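Local coordinates for protein 6-carboxyhexanoate--coa ligase (Bacillus subtilis, PDB 5FLL) that belongs to the CoA ligase family and binds pimeloyl-AMP, pyrophosphate and magnesium ions together in one pocket, at residues 52-57 / 195-200. Sequence-based numbering, arbitrary orientation.
With MG (magnesium ion), chain F; WAQ (pimeloyl-AMP), chain C; PPV (pyrophosphate), chain D.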
loop_
_atom_site.group_PDB
_atom_site.type_symbol
_atom_site.label_atom_id
_atom_site.label_comp_id
_atom_site.label_asym_id
_atom_site.label_seq_id
_atom_site.Cartn_x
_atom_site.Cartn_y
_atom_site.Cartn_z
ATOM N N LEU A 52 12.263 -5.750 -3.477
ATOM C CA LEU A 52 12.706 -7.095 -2.984
ATOM C C LEU A 52 14.167 -7.407 -3.288
ATOM O O LEU A 52 14.770 -8.237 -2.664
ATOM C CB LEU A 52 11.858 -8.222 -3.598
ATOM C CG LEU A 52 10.391 -8.317 -3.198
ATOM C CD1 LEU A 52 9.703 -9.511 -3.835
ATOM C CD2 LEU A 52 10.259 -8.387 -1.693
ATOM N N SER A 53 14.737 -6.779 -4.284
ATOM C CA SER A 53 16.077 -7.157 -4.688
ATOM C C SER A 53 17.055 -6.000 -4.429
ATOM O O SER A 53 17.998 -5.808 -5.175
ATOM C CB SER A 53 16.060 -7.509 -6.169
ATOM O OG SER A 53 15.630 -6.394 -6.923
ATOM N N HIS A 54 16.810 -5.205 -3.392
ATOM C CA HIS A 54 17.610 -4.020 -3.170
ATOM C C HIS A 54 18.925 -4.345 -2.475
ATOM O O HIS A 54 18.968 -5.177 -1.574
ATOM C CB HIS A 54 16.831 -2.972 -2.366
ATOM C CG HIS A 54 17.315 -1.577 -2.581
ATOM N ND1 HIS A 54 18.485 -1.104 -2.031
ATOM C CD2 HIS A 54 16.804 -0.557 -3.316
ATOM C CE1 HIS A 54 18.664 0.153 -2.405
ATOM N NE2 HIS A 54 17.654 0.510 -3.181
ATOM N N SER A 55 19.983 -3.649 -2.882
ATOM C CA SER A 55 21.331 -3.827 -2.307
ATOM C C SER A 55 21.452 -3.413 -0.842
ATOM O O SER A 55 22.306 -3.923 -0.141
ATOM C CB SER A 55 22.384 -3.049 -3.123
ATOM O OG SER A 55 22.101 -1.646 -3.161
ATOM N N ARG A 56 20.571 -2.521 -0.380
ATOM C CA ARG A 56 20.495 -2.178 1.032
ATOM C C ARG A 56 19.891 -3.310 1.889
ATOM O O ARG A 56 20.025 -3.288 3.104
ATOM C CB ARG A 56 19.689 -0.899 1.234
ATOM C CG ARG A 56 20.415 0.363 0.757
ATOM C CD ARG A 56 19.520 1.595 0.703
ATOM N NE ARG A 56 19.070 2.013 2.033
ATOM C CZ ARG A 56 19.754 2.811 2.857
ATOM N NH1 ARG A 56 20.949 3.302 2.511
ATOM N NH2 ARG A 56 19.245 3.087 4.048
ATOM N N GLY A 57 19.258 -4.305 1.270
ATOM C CA GLY A 57 18.739 -5.441 2.021
ATOM C C GLY A 57 17.310 -5.858 1.661
ATOM O O GLY A 57 16.603 -5.199 0.873
ATOM N N SER A 195 23.361 8.518 -4.478
ATOM C CA SER A 195 22.533 7.422 -4.010
ATOM C C SER A 195 22.907 6.979 -2.605
ATOM O O SER A 195 24.069 7.034 -2.197
ATOM C CB SER A 195 22.609 6.237 -4.990
ATOM O OG SER A 195 21.673 5.245 -4.612
ATOM N N ASP A 196 21.901 6.522 -1.868
ATOM C CA ASP A 196 22.127 5.819 -0.611
ATOM C C ASP A 196 22.423 4.332 -0.832
ATOM O O ASP A 196 22.580 3.580 0.144
ATOM C CB ASP A 196 20.940 6.015 0.344
ATOM C CG ASP A 196 19.635 5.467 -0.204
ATOM O OD1 ASP A 196 19.443 5.476 -1.439
ATOM O OD2 ASP A 196 18.789 5.018 0.610
ATOM N N ASP A 197 22.492 3.884 -2.085
ATOM C CA ASP A 197 22.720 2.436 -2.328
ATOM C C ASP A 197 24.212 2.108 -2.268
ATOM O O ASP A 197 25.038 2.838 -2.789
ATOM C CB ASP A 197 22.146 2.005 -3.680
ATOM C CG ASP A 197 20.705 2.476 -3.908
ATOM O OD1 ASP A 197 20.016 2.976 -2.989
ATOM O OD2 ASP A 197 20.264 2.374 -5.061
ATOM N N PRO A 198 24.577 1.016 -1.616
ATOM C CA PRO A 198 26.013 0.724 -1.530
ATOM C C PRO A 198 26.653 0.392 -2.873
ATOM O O PRO A 198 27.865 0.360 -2.976
ATOM C CB PRO A 198 26.073 -0.488 -0.597
ATOM C CG PRO A 198 24.716 -1.102 -0.674
ATOM C CD PRO A 198 23.774 0.053 -0.844
ATOM N N ASP A 199 25.848 0.170 -3.894
ATOM C CA ASP A 199 26.354 -0.368 -5.150
ATOM C C ASP A 199 26.301 0.633 -6.328
ATOM O O ASP A 199 26.416 0.246 -7.479
ATOM C CB ASP A 199 25.581 -1.667 -5.505
ATOM C CG ASP A 199 24.078 -1.398 -5.874
ATOM O OD1 ASP A 199 23.569 -0.251 -5.755
ATOM O OD2 ASP A 199 23.412 -2.344 -6.331
ATOM N N TYR A 200 26.138 1.907 -6.045
ATOM C CA TYR A 200 26.124 2.904 -7.111
ATOM C C TYR A 200 26.730 4.188 -6.617
ATOM O O TYR A 200 26.167 4.819 -5.720
ATOM C CB TYR A 200 24.696 3.155 -7.565
ATOM C CG TYR A 200 24.607 3.764 -8.929
ATOM C CD1 TYR A 200 24.882 3.007 -10.077
ATOM C CD2 TYR A 200 24.283 5.103 -9.087
ATOM C CE1 TYR A 200 24.815 3.566 -11.347
ATOM C CE2 TYR A 200 24.209 5.683 -10.343
ATOM C CZ TYR A 200 24.481 4.919 -11.473
ATOM O OH TYR A 200 24.404 5.504 -12.716
HETATM MG MG MG F . 18.416 4.251 -2.873
HETATM N N1 WAQ C . 11.675 12.461 -3.722
HETATM C C2 WAQ C . 12.544 13.048 -2.805
HETATM N N3 WAQ C . 13.753 12.427 -2.513
HETATM C C4 WAQ C . 14.030 11.244 -3.110
HETATM C C5 WAQ C . 13.191 10.692 -4.002
HETATM C C6 WAQ C . 12.022 11.296 -4.286
HETATM N N6 WAQ C . 11.217 10.697 -5.154
HETATM N N7 WAQ C . 13.747 9.562 -4.450
HETATM C C8 WAQ C . 14.909 9.394 -3.841
HETATM N N9 WAQ C . 15.090 10.449 -3.018
HETATM C "C1'" WAQ C . 16.202 10.702 -2.097
HETATM C "C2'" WAQ C . 16.080 9.718 -0.964
HETATM O "O2'" WAQ C . 16.643 10.248 0.204
HETATM C "C3'" WAQ C . 16.967 8.569 -1.440
HETATM O "O3'" WAQ C . 17.355 7.732 -0.355
HETATM C "C4'" WAQ C . 18.122 9.354 -1.963
HETATM O "O4'" WAQ C . 17.508 10.494 -2.637
HETATM C "C5'" WAQ C . 18.859 8.551 -3.030
HETATM O "O5'" WAQ C . 17.888 7.896 -3.746
HETATM O OAB WAQ C . 23.679 7.732 -13.310
HETATM O OAC WAQ C . 19.846 6.335 -7.573
HETATM O OAD WAQ C . 19.128 5.702 -4.346
HETATM O OAE WAQ C . 22.616 9.591 -14.101
HETATM O OAH WAQ C . 17.083 6.534 -5.768
HETATM C CAK WAQ C . 21.887 9.529 -9.649
HETATM C CAL WAQ C . 22.764 9.176 -10.889
HETATM C CAM WAQ C . 21.392 8.273 -8.949
HETATM C CAN WAQ C . 21.915 8.623 -12.006
HETATM C CAO WAQ C . 20.836 8.607 -7.577
HETATM O OAU WAQ C . 19.349 7.807 -5.850
HETATM C CAW WAQ C . 22.823 8.666 -13.233
HETATM C CAX WAQ C . 19.937 7.454 -7.032
HETATM P PBG WAQ C . 18.306 6.943 -5.006
HETATM O O11 PPV D . 14.298 5.676 -1.805
HETATM P P1 PPV D . 15.188 5.497 -3.004
HETATM O O21 PPV D . 14.737 6.188 -4.248
HETATM O O31 PPV D . 16.692 5.618 -2.721
HETATM O OPP PPV D . 14.926 3.931 -3.417
HETATM P P2 PPV D . 15.798 3.172 -4.564
HETATM O O12 PPV D . 15.661 3.991 -5.828
HETATM O O22 PPV D . 15.139 1.812 -4.691
HETATM O O32 PPV D . 17.217 3.202 -4.022
HETATM O O HOH W 1 17.532 3.351 -1.106
#
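With CG anti to the backbone N (chi1 -156°), the His54 ring reaches Asp197, while a bend at chi3 (66°) folds the Arg56 guanidinium over Asp196; both aspartates belong to a magnesium site of this CoA ligase. The ion is six-coordinate: Asp196 OD1 and Asp197 OD1, the latter at 2.0 Å, are joined by pimeloyl-AMP OAD, pyrophosphate O31 and O32, and a water. His54 works through its ring edge. His54 CE1 lies 3.2 Å from Asp197 OD1, with ring and carboxylate planes nearly perpendicular (86°), and its NE2 donates to pyrophosphate O32 at 2.9 Å. Ring rotation is fixed from the other end, where ND1 accepts from Arg56 N within the type I turn His54-Gly57.

Arg56 grips Asp196 in two ways. Arg56 NH1 donates to the backbone O of Asp196 (2.9 Å), approaching from above the carbonyl plane; the salt bridge to OD2 is purely electrostatic, because that oxygen sits over a guanidinium face. This nearby positive charge may draw electron density from the metal-binding carboxylate. Asp197 OD2 and Asp199 OD1 each form a salt bridge with Arg171, two links that tie the loop between strands 188-194 and 203-207 to helix 170-184. An ST turn shapes its start: Ser195 OG accepts from Asp197 N and donates to pimeloyl-AMP OAD. Beside Asp199, Ser55 OG lies 3.3 Å from Pro198 CD.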